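Local coordinates for acetylene hydratase Ahy (Pelobacter acetylenicus, PDB 2E7Z), which catalyses the hydration of acetylene to acetaldehyde, using a tungsten-bis(molybdopterin guanine dinucleotide) cofactor and a [4Fe-4S] cluster, at residues S114-L126 / M502-L516. Sequence-based numbering, arbitrary orientation.
Sequences SEYGTLRRFMNLL and MGLEEHFPWKDRLEL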
ATOM      1  N   SER A 114       5.310 -15.391  -1.312  1.00  6.37           N
ATOM      2  CA  SER A 114       5.444 -16.767  -1.741  1.00  7.21           C
ATOM      3  C   SER A 114       5.669 -16.981  -3.228  1.00  6.73           C
ATOM      4  O   SER A 114       5.943 -18.108  -3.606  1.00  7.56           O
ATOM      5  CB  SER A 114       4.204 -17.573  -1.329  1.00  7.53           C
ATOM      6  OG  SER A 114       4.182 -17.723   0.082  1.00  7.53           O
ATOM      7  N   GLU A 115       5.597 -15.939  -4.074  1.00  6.93           N
ATOM      8  CA  GLU A 115       5.686 -16.217  -5.513  1.00  6.92           C
ATOM      9  C   GLU A 115       6.975 -15.732  -6.176  1.00  6.94           C
ATOM     10  O   GLU A 115       7.307 -16.235  -7.243  1.00  7.09           O
ATOM     11  CB  GLU A 115       4.430 -15.785  -6.281  1.00  7.46           C
ATOM     12  CG  GLU A 115       3.930 -14.343  -6.104  1.00  7.75           C
ATOM     13  CD  GLU A 115       4.642 -13.277  -6.923  1.00  7.60           C
ATOM     14  OE1 GLU A 115       5.342 -13.566  -7.939  1.00  7.56           O
ATOM     15  OE2 GLU A 115       4.463 -12.076  -6.577  1.00  8.77           O
ATOM     16  N   TYR A 116       7.701 -14.781  -5.578  1.00  6.77           N
ATOM     17  CA  TYR A 116       9.080 -14.486  -5.972  1.00  7.61           C
ATOM     18  C   TYR A 116       9.202 -14.032  -7.429  1.00  7.50           C
ATOM     19  O   TYR A 116      10.262 -14.169  -8.036  1.00  9.43           O
ATOM     20  CB  TYR A 116      10.012 -15.667  -5.689  1.00  7.57           C
ATOM     21  CG  TYR A 116      10.046 -16.039  -4.226  1.00  6.73           C
ATOM     22  CD1 TYR A 116      10.853 -15.342  -3.341  1.00  8.13           C
ATOM     23  CD2 TYR A 116       9.214 -17.042  -3.721  1.00  6.92           C
ATOM     24  CE1 TYR A 116      10.878 -15.654  -1.985  1.00  7.30           C
ATOM     25  CE2 TYR A 116       9.202 -17.357  -2.352  1.00  7.30           C
ATOM     26  CZ  TYR A 116      10.038 -16.635  -1.492  1.00  7.65           C
ATOM     27  OH  TYR A 116      10.066 -16.900  -0.145  1.00  8.40           O
ATOM     28  N   GLY A 117       8.146 -13.439  -7.972  1.00  7.22           N
ATOM     29  CA  GLY A 117       8.139 -12.963  -9.368  1.00  7.59           C
ATOM     30  C   GLY A 117       7.383 -13.849 -10.329  1.00  7.06           C
ATOM     31  O   GLY A 117       7.163 -13.462 -11.503  1.00  7.59           O
ATOM     32  N   THR A 118       6.974 -15.043  -9.869  1.00  6.92           N
ATOM     33  CA  THR A 118       6.329 -15.961 -10.784  1.00  7.04           C
ATOM     34  C   THR A 118       4.899 -15.566 -11.160  1.00  6.80           C
ATOM     35  O   THR A 118       4.398 -16.043 -12.174  1.00  7.14           O
ATOM     36  CB  THR A 118       6.356 -17.422 -10.265  1.00  7.19           C
ATOM     37  OG1 THR A 118       5.648 -17.524  -9.026  1.00  7.28           O
ATOM     38  CG2 THR A 118       7.793 -17.902 -10.094  1.00  7.45           C
ATOM     39  N   LEU A 119       4.262 -14.680 -10.382  1.00  6.48           N
ATOM     40  CA  LEU A 119       2.944 -14.230 -10.762  1.00  7.09           C
ATOM     41  C   LEU A 119       2.986 -13.366 -12.014  1.00  7.15           C
ATOM     42  O   LEU A 119       2.282 -13.640 -12.963  1.00  7.12           O
ATOM     43  CB  LEU A 119       2.251 -13.542  -9.567  1.00  7.02           C
ATOM     44  CG  LEU A 119       0.808 -13.069  -9.777  1.00  7.22           C
ATOM     45  CD1 LEU A 119       0.654 -11.715 -10.517  1.00  8.71           C
ATOM     46  CD2 LEU A 119      -0.113 -14.151 -10.385  1.00  7.86           C
ATOM     47  N   ARG A 120       3.833 -12.338 -12.017  1.00  6.69           N
ATOM     48  CA  ARG A 120       3.929 -11.535 -13.243  1.00  6.62           C
ATOM     49  C   ARG A 120       4.571 -12.363 -14.372  1.00  6.78           C
ATOM     50  O   ARG A 120       4.261 -12.154 -15.534  1.00  7.34           O
ATOM     51  CB  ARG A 120       4.702 -10.227 -13.050  1.00  8.12           C
ATOM     52  CG  ARG A 120       3.996  -9.262 -12.114  1.00  7.42           C
ATOM     53  CD  ARG A 120       2.636  -8.755 -12.609  1.00  8.12           C
ATOM     54  NE  ARG A 120       2.620  -7.905 -13.814  1.00  7.99           N
ATOM     55  CZ  ARG A 120       2.768  -6.586 -13.774  1.00  8.14           C
ATOM     56  NH1 ARG A 120       3.097  -5.951 -12.649  1.00  8.06           N
ATOM     57  NH2 ARG A 120       2.679  -5.918 -14.928  1.00  9.06           N
ATOM     58  N   ARG A 121       5.451 -13.317 -14.015  1.00  6.72           N
ATOM     59  CA  ARG A 121       5.997 -14.248 -15.002  1.00  7.37           C
ATOM     60  C   ARG A 121       4.867 -14.923 -15.772  1.00  7.66           C
ATOM     61  O   ARG A 121       4.827 -14.929 -17.007  1.00  8.70           O
ATOM     62  CB  ARG A 121       6.919 -15.238 -14.323  1.00  7.18           C
ATOM     63  CG  ARG A 121       7.679 -16.195 -15.238  1.00  8.16           C
ATOM     64  CD  ARG A 121       8.515 -17.098 -14.355  1.00  7.85           C
ATOM     65  NE  ARG A 121       9.392 -18.004 -15.103  1.00  8.43           N
ATOM     66  CZ  ARG A 121      10.665 -17.736 -15.427  1.00  8.71           C
ATOM     67  NH1 ARG A 121      11.225 -16.566 -15.079  1.00  9.72           N
ATOM     68  NH2 ARG A 121      11.386 -18.634 -16.121  1.00  9.25           N
ATOM     69  N   PHE A 122       3.933 -15.502 -15.029  1.00  7.09           N
ATOM     70  CA  PHE A 122       2.773 -16.138 -15.624  1.00  7.27           C
ATOM     71  C   PHE A 122       1.955 -15.186 -16.482  1.00  7.53           C
ATOM     72  O   PHE A 122       1.622 -15.505 -17.634  1.00  8.04           O
ATOM     73  CB  PHE A 122       1.893 -16.720 -14.490  1.00  7.16           C
ATOM     74  CG  PHE A 122       0.555 -17.222 -14.939  1.00  8.81           C
ATOM     75  CD1 PHE A 122       0.444 -18.439 -15.603  1.00  9.71           C
ATOM     76  CD2 PHE A 122      -0.600 -16.506 -14.668  1.00 11.76           C
ATOM     77  CE1 PHE A 122      -0.772 -18.897 -16.056  1.00 12.37           C
ATOM     78  CE2 PHE A 122      -1.849 -16.982 -15.081  1.00 12.57           C
ATOM     79  CZ  PHE A 122      -1.924 -18.174 -15.783  1.00 14.47           C
ATOM     80  N   MET A 123       1.645 -14.002 -15.944  1.00  7.45           N
ATOM     81  CA  MET A 123       0.851 -13.052 -16.704  1.00  7.46           C
ATOM     82  C   MET A 123       1.583 -12.618 -17.979  1.00  7.10           C
ATOM     83  O   MET A 123       0.949 -12.473 -19.023  1.00  8.09           O
ATOM     84  CB  MET A 123       0.521 -11.815 -15.876  1.00  7.69           C
ATOM     85  CG  MET A 123      -0.401 -12.148 -14.699  1.00  7.85           C
ATOM     86  SD  MET A 123      -0.906 -10.625 -13.829  1.00  7.59           S
ATOM     87  CE  MET A 123      -2.092  -9.945 -15.026  1.00  7.52           C
ATOM     88  N   ASN A 124       2.901 -12.425 -17.887  1.00  7.51           N
ATOM     89  CA  ASN A 124       3.685 -11.937 -19.038  1.00  7.89           C
ATOM     90  C   ASN A 124       3.801 -12.984 -20.117  1.00  9.24           C
ATOM     91  O   ASN A 124       3.776 -12.646 -21.292  1.00 10.59           O
ATOM     92  CB  ASN A 124       5.034 -11.421 -18.538  1.00  8.48           C
ATOM     93  CG  ASN A 124       4.888 -10.087 -17.808  1.00  8.02           C
ATOM     94  OD1 ASN A 124       3.924  -9.354 -18.047  1.00  8.54           O
ATOM     95  ND2 ASN A 124       5.849  -9.758 -16.942  1.00  8.22           N
ATOM     96  N   LEU A 125       3.837 -14.254 -19.717  1.00  8.99           N
ATOM     97  CA  LEU A 125       3.819 -15.344 -20.680  1.00  9.27           C
ATOM     98  C   LEU A 125       2.437 -15.524 -21.301  1.00  9.46           C
ATOM     99  O   LEU A 125       2.332 -15.846 -22.483  1.00 11.27           O
ATOM    100  CB  LEU A 125       4.285 -16.661 -20.036  1.00  9.60           C
ATOM    101  CG  LEU A 125       5.764 -16.643 -19.656  1.00 10.33           C
ATOM    102  CD1 LEU A 125       6.097 -17.720 -18.677  1.00 10.01           C
ATOM    103  CD2 LEU A 125       6.632 -16.830 -20.925  1.00 11.56           C
ATOM    104  N   LEU A 126       1.370 -15.348 -20.529  1.00  9.40           N
ATOM    105  CA  LEU A 126       0.044 -15.427 -21.131  1.00 10.45           C
ATOM    106  C   LEU A 126      -0.218 -14.261 -22.075  1.00 10.26           C
ATOM    107  O   LEU A 126      -0.881 -14.435 -23.104  1.00 10.76           O
ATOM    108  CB  LEU A 126      -1.037 -15.391 -20.062  1.00 11.82           C
ATOM    109  CG  LEU A 126      -1.439 -16.633 -19.291  1.00 16.86           C
ATOM    110  CD1 LEU A 126      -2.694 -16.268 -18.479  1.00 19.39           C
ATOM    111  CD2 LEU A 126      -1.735 -17.890 -20.128  1.00 18.29           C
ATOM    112  N   MET A 502      -1.884 -24.184 -18.733  1.00 12.71           N
ATOM    113  CA  MET A 502      -1.937 -23.183 -19.798  1.00 13.01           C
ATOM    114  C   MET A 502      -0.836 -23.381 -20.837  1.00 13.65           C
ATOM    115  O   MET A 502      -0.703 -22.564 -21.746  1.00 15.33           O
ATOM    116  CB  MET A 502      -1.868 -21.753 -19.204  1.00 11.97           C
ATOM    117  CG  MET A 502      -3.039 -21.427 -18.226  1.00 12.05           C
ATOM    118  SD  MET A 502      -4.703 -21.649 -18.923  1.00 13.48           S
ATOM    119  CE  MET A 502      -4.789 -20.236 -20.067  1.00 13.91           C
ATOM    120  N   GLY A 503      -0.035 -24.436 -20.677  1.00 13.52           N
ATOM    121  CA  GLY A 503       1.004 -24.800 -21.648  1.00 13.84           C
ATOM    122  C   GLY A 503       2.383 -24.192 -21.415  1.00 13.72           C
ATOM    123  O   GLY A 503       3.242 -24.192 -22.310  1.00 15.86           O
ATOM    124  N   LEU A 504       2.596 -23.662 -20.212  1.00 13.06           N
ATOM    125  CA  LEU A 504       3.790 -22.904 -19.891  1.00 11.67           C
ATOM    126  C   LEU A 504       4.794 -23.636 -18.981  1.00 12.11           C
ATOM    127  O   LEU A 504       5.686 -22.994 -18.412  1.00 11.44           O
ATOM    128  CB  LEU A 504       3.389 -21.575 -19.236  1.00 12.05           C
ATOM    129  CG  LEU A 504       2.443 -20.690 -20.046  1.00 12.67           C
ATOM    130  CD1 LEU A 504       1.995 -19.544 -19.174  1.00 13.08           C
ATOM    131  CD2 LEU A 504       3.133 -20.174 -21.331  1.00 15.27           C
ATOM    132  N   GLU A 505       4.688 -24.961 -18.864  0.50 10.34           N
ATOM    133  CA  GLU A 505       5.548 -25.736 -17.973  0.50 11.75           C
ATOM    134  C   GLU A 505       7.041 -25.452 -18.144  0.50 10.10           C
ATOM    135  O   GLU A 505       7.805 -25.390 -17.187  0.50  7.69           O
ATOM    136  CB  GLU A 505       5.270 -27.234 -18.131  0.50 12.71           C
ATOM    137  CG  GLU A 505       5.621 -27.841 -19.478  0.50 15.79           C
ATOM    138  CD  GLU A 505       5.108 -29.278 -19.593  0.50 19.07           C
ATOM    139  OE1 GLU A 505       5.939 -30.187 -19.798  0.50 19.58           O
ATOM    140  OE2 GLU A 505       3.876 -29.502 -19.457  0.50 21.40           O
ATOM    141  N   GLU A 506       7.476 -25.279 -19.386  0.50  9.77           N
ATOM    142  CA  GLU A 506       8.906 -25.094 -19.657  0.60 12.10           C
ATOM    143  C   GLU A 506       9.481 -23.848 -18.990  0.50 10.43           C
ATOM    144  O   GLU A 506      10.693 -23.756 -18.785  0.50  9.37           O
ATOM    145  CB  GLU A 506       9.225 -25.103 -21.165  0.60 13.27           C
ATOM    146  CG  GLU A 506       8.518 -24.060 -22.009  0.60 16.82           C
ATOM    147  CD  GLU A 506       7.240 -24.583 -22.665  0.60 19.56           C
ATOM    148  OE1 GLU A 506       6.208 -24.725 -21.969  0.60 17.19           O
ATOM    149  OE2 GLU A 506       7.267 -24.832 -23.891  0.60 23.09           O
ATOM    150  N   HIS A 507       8.613 -22.887 -18.676  1.00 10.56           N
ATOM    151  CA  HIS A 507       9.038 -21.667 -18.009  1.00 10.96           C
ATOM    152  C   HIS A 507       8.965 -21.672 -16.500  1.00 10.65           C
ATOM    153  O   HIS A 507       9.353 -20.698 -15.859  1.00 11.47           O
ATOM    154  CB  HIS A 507       8.291 -20.458 -18.569  1.00 12.45           C
ATOM    155  CG  HIS A 507       8.991 -19.869 -19.758  1.00 15.53           C
ATOM    156  ND1 HIS A 507       8.677 -20.207 -21.053  1.00 14.87           N
ATOM    157  CD2 HIS A 507      10.021 -18.997 -19.837  1.00 14.34           C
ATOM    158  CE1 HIS A 507       9.480 -19.562 -21.887  1.00 17.05           C
ATOM    159  NE2 HIS A 507      10.319 -18.829 -21.171  1.00 14.68           N
ATOM    160  N   PHE A 508       8.540 -22.798 -15.946  1.00 10.32           N
ATOM    161  CA  PHE A 508       8.411 -22.905 -14.500  1.00  9.59           C
ATOM    162  C   PHE A 508       9.082 -24.174 -14.006  1.00 10.11           C
ATOM    163  O   PHE A 508       8.410 -25.120 -13.575  1.00 11.67           O
ATOM    164  CB  PHE A 508       6.933 -22.882 -14.065  1.00  9.37           C
ATOM    165  CG  PHE A 508       6.245 -21.562 -14.354  1.00  8.63           C
ATOM    166  CD1 PHE A 508       5.757 -21.290 -15.632  1.00  9.30           C
ATOM    167  CD2 PHE A 508       6.170 -20.562 -13.381  1.00  9.99           C
ATOM    168  CE1 PHE A 508       5.178 -20.081 -15.920  1.00  8.87           C
ATOM    169  CE2 PHE A 508       5.551 -19.364 -13.670  1.00  8.94           C
ATOM    170  CZ  PHE A 508       5.080 -19.112 -14.949  1.00  9.79           C
ATOM    171  N   PRO A 509      10.418 -24.196 -14.042  1.00 10.86           N
ATOM    172  CA  PRO A 509      11.146 -25.422 -13.723  1.00 11.35           C
ATOM    173  C   PRO A 509      11.120 -25.780 -12.247  1.00 12.00           C
ATOM    174  O   PRO A 509      11.314 -26.938 -11.904  1.00 14.10           O
ATOM    175  CB  PRO A 509      12.584 -25.094 -14.169  1.00 12.04           C
ATOM    176  CG  PRO A 509      12.684 -23.629 -14.050  1.00 12.89           C
ATOM    177  CD  PRO A 509      11.332 -23.113 -14.463  1.00 11.41           C
ATOM    178  N   TRP A 510      10.841 -24.807 -11.395  1.00 10.78           N
ATOM    179  CA  TRP A 510      10.840 -25.032  -9.951  1.00 11.17           C
ATOM    180  C   TRP A 510       9.604 -25.843  -9.610  1.00 11.14           C
ATOM    181  O   TRP A 510       8.487 -25.425  -9.883  1.00 10.47           O
ATOM    182  CB  TRP A 510      10.847 -23.684  -9.203  1.00 10.86           C
ATOM    183  CG  TRP A 510      11.799 -22.743  -9.838  1.00 11.01           C
ATOM    184  CD1 TRP A 510      13.162 -22.742  -9.722  1.00 12.18           C
ATOM    185  CD2 TRP A 510      11.465 -21.692 -10.750  1.00 11.93           C
ATOM    186  NE1 TRP A 510      13.696 -21.739 -10.507  1.00 14.05           N
ATOM    187  CE2 TRP A 510      12.672 -21.075 -11.133  1.00 13.27           C
ATOM    188  CE3 TRP A 510      10.256 -21.200 -11.261  1.00 10.95           C
ATOM    189  CZ2 TRP A 510      12.706 -20.000 -12.017  1.00 12.62           C
ATOM    190  CZ3 TRP A 510      10.281 -20.138 -12.133  1.00 10.81           C
ATOM    191  CH2 TRP A 510      11.507 -19.549 -12.510  1.00 11.75           C
ATOM    192  N   LYS A 511       9.812 -27.036  -9.081  1.00 10.84           N
ATOM    193  CA  LYS A 511       8.685 -27.954  -8.870  1.00 11.71           C
ATOM    194  C   LYS A 511       7.784 -27.556  -7.707  1.00 10.70           C
ATOM    195  O   LYS A 511       6.629 -27.987  -7.658  1.00 12.27           O
ATOM    196  CB  LYS A 511       9.139 -29.405  -8.664  1.00 12.94           C
ATOM    197  CG  LYS A 511       9.931 -29.997  -9.826  1.00 18.40           C
ATOM    198  CD  LYS A 511       9.270 -29.753 -11.179  1.00 24.04           C
ATOM    199  CE  LYS A 511      10.176 -30.199 -12.320  1.00 27.45           C
ATOM    200  NZ  LYS A 511       9.616 -29.795 -13.638  1.00 32.43           N
ATOM    201  N   ASP A 512       8.308 -26.755  -6.776  1.00  9.11           N
ATOM    202  CA  ASP A 512       7.539 -26.288  -5.634  1.00  9.43           C
ATOM    203  C   ASP A 512       8.176 -25.011  -5.110  1.00  7.96           C
ATOM    204  O   ASP A 512       9.217 -24.556  -5.599  1.00  8.34           O
ATOM    205  CB  ASP A 512       7.427 -27.357  -4.534  1.00  9.75           C
ATOM    206  CG  ASP A 512       8.773 -27.932  -4.100  1.00 11.29           C
ATOM    207  OD1 ASP A 512       9.795 -27.224  -4.153  1.00 11.52           O
ATOM    208  OD2 ASP A 512       8.800 -29.124  -3.707  1.00 16.66           O
ATOM    209  N   ARG A 513       7.521 -24.425  -4.119  1.00  8.66           N
ATOM    210  CA  ARG A 513       7.985 -23.178  -3.562  1.00  8.63           C
ATOM    211  C   ARG A 513       9.396 -23.307  -2.999  1.00  8.96           C
ATOM    212  O   ARG A 513      10.171 -22.375  -3.082  1.00  8.79           O
ATOM    213  CB  ARG A 513       6.999 -22.609  -2.544  1.00  8.51           C
ATOM    214  CG  ARG A 513       7.452 -21.232  -2.034  1.00  8.39           C
ATOM    215  CD  ARG A 513       6.528 -20.637  -0.996  1.00  9.29           C
ATOM    216  NE  ARG A 513       6.303 -21.622   0.055  1.00  9.39           N
ATOM    217  CZ  ARG A 513       5.313 -21.609   0.942  1.00  8.45           C
ATOM    218  NH1 ARG A 513       4.491 -20.565   1.015  1.00  8.69           N
ATOM    219  NH2 ARG A 513       5.130 -22.651   1.778  1.00 10.06           N
ATOM    220  N   LEU A 514       9.742 -24.454  -2.439  1.00  8.37           N
ATOM    221  CA  LEU A 514      11.079 -24.587  -1.870  1.00  9.41           C
ATOM    222  C   LEU A 514      12.134 -24.500  -2.965  1.00  8.85           C
ATOM    223  O   LEU A 514      13.181 -23.859  -2.794  1.00  8.63           O
ATOM    224  CB  LEU A 514      11.210 -25.884  -1.073  1.00  9.95           C
ATOM    225  CG  LEU A 514      12.588 -26.166  -0.470  1.00 12.03           C
ATOM    226  CD1 LEU A 514      13.060 -25.032   0.441  1.00 13.80           C
ATOM    227  CD2 LEU A 514      12.535 -27.500   0.263  1.00 13.28           C
ATOM    228  N   GLU A 515      11.875 -25.124  -4.105  1.00  8.80           N
ATOM    229  CA  GLU A 515      12.853 -24.995  -5.194  1.00  8.95           C
ATOM    230  C   GLU A 515      12.977 -23.555  -5.684  1.00  8.56           C
ATOM    231  O   GLU A 515      14.063 -23.088  -6.051  1.00  9.06           O
ATOM    232  CB  GLU A 515      12.492 -25.921  -6.360  1.00 10.32           C
ATOM    233  CG  GLU A 515      12.742 -27.393  -6.082  1.00 12.71           C
ATOM    234  CD  GLU A 515      12.649 -28.289  -7.320  1.00 13.36           C
ATOM    235  OE1 GLU A 515      12.527 -27.803  -8.465  1.00 13.69           O
ATOM    236  OE2 GLU A 515      12.686 -29.514  -7.097  1.00 20.58           O
ATOM    237  N   LEU A 516      11.857 -22.850  -5.719  1.00  7.47           N
ATOM    238  CA  LEU A 516      11.841 -21.451  -6.113  1.00  7.99           C
ATOM    239  C   LEU A 516      12.580 -20.570  -5.098  1.00  7.64           C
ATOM    240  O   LEU A 516      13.369 -19.694  -5.502  1.00  8.16           O
ATOM    241  CB  LEU A 516      10.387 -21.018  -6.296  1.00  8.15           C
ATOM    242  CG  LEU A 516      10.158 -19.528  -6.609  1.00  6.71           C
ATOM    243  CD1 LEU A 516      10.904 -19.108  -7.897  1.00  8.46           C
ATOM    244  CD2 LEU A 516       8.665 -19.296  -6.776  1.00  8.28           C
TER
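R121, on helix 118-126, reaches across to the 3-10 turn 505-507 and grips one carbonyl oxygen with two nitrogens: NE lies 2.8 Å and NH2 2.9 Å from H507 O, which sits near the guanidinium plane. With CG anti to the backbone N (chi1 -174°) and the chain extended to NE, the arginine slides past F508 in the opposite direction, NE over one ring face but offset toward the rim, the planes 84° apart. W510 sets its ring edge over the guanidinium face, CH2 3.5 Å from R121 CZ, the two planes 68° apart. R121 NH1 is hydrogen-bonded to I337 O. With an alanine at R121, H507 O would probably lose two donors and I337 O one, and the W510 edge would lose the guanidinium it lies over.

The tight part is buried: F508 turns its CZ edge to the first turns of the helix, near F122 N and CB, while L516 CD2 meets T118 CG2 tip to tip (3.7 Å) and also touches E115 O, with L516 CD1 over the W510 ring. On the partly exposed side, L125, L126, M502, L504 and H507 bring their side chains together by apolar and CH-pi contacts. L125 CD2 stands over the H507 ring, 3.9 Å from its centroid; L126 CD2 lies 3.9 Å from M502 CE and, more loosely, 4.2 Å from L504 CD1, which touches L125 CB and F122 CD1. M502 also rests on helix 80-98.

At the other end, R513 NH1 donates to S114 OG (3.0 Å) and forms a salt bridge with D457, a cofactor-binding residue. S114 OG is also hydrogen-bonded to Q112 O. The chemistry thus divides into apolar packing along the helix and arginine bonds to neutral oxygens across the contact, while the charged pairing with D457 probably ties this end to the cofactor site.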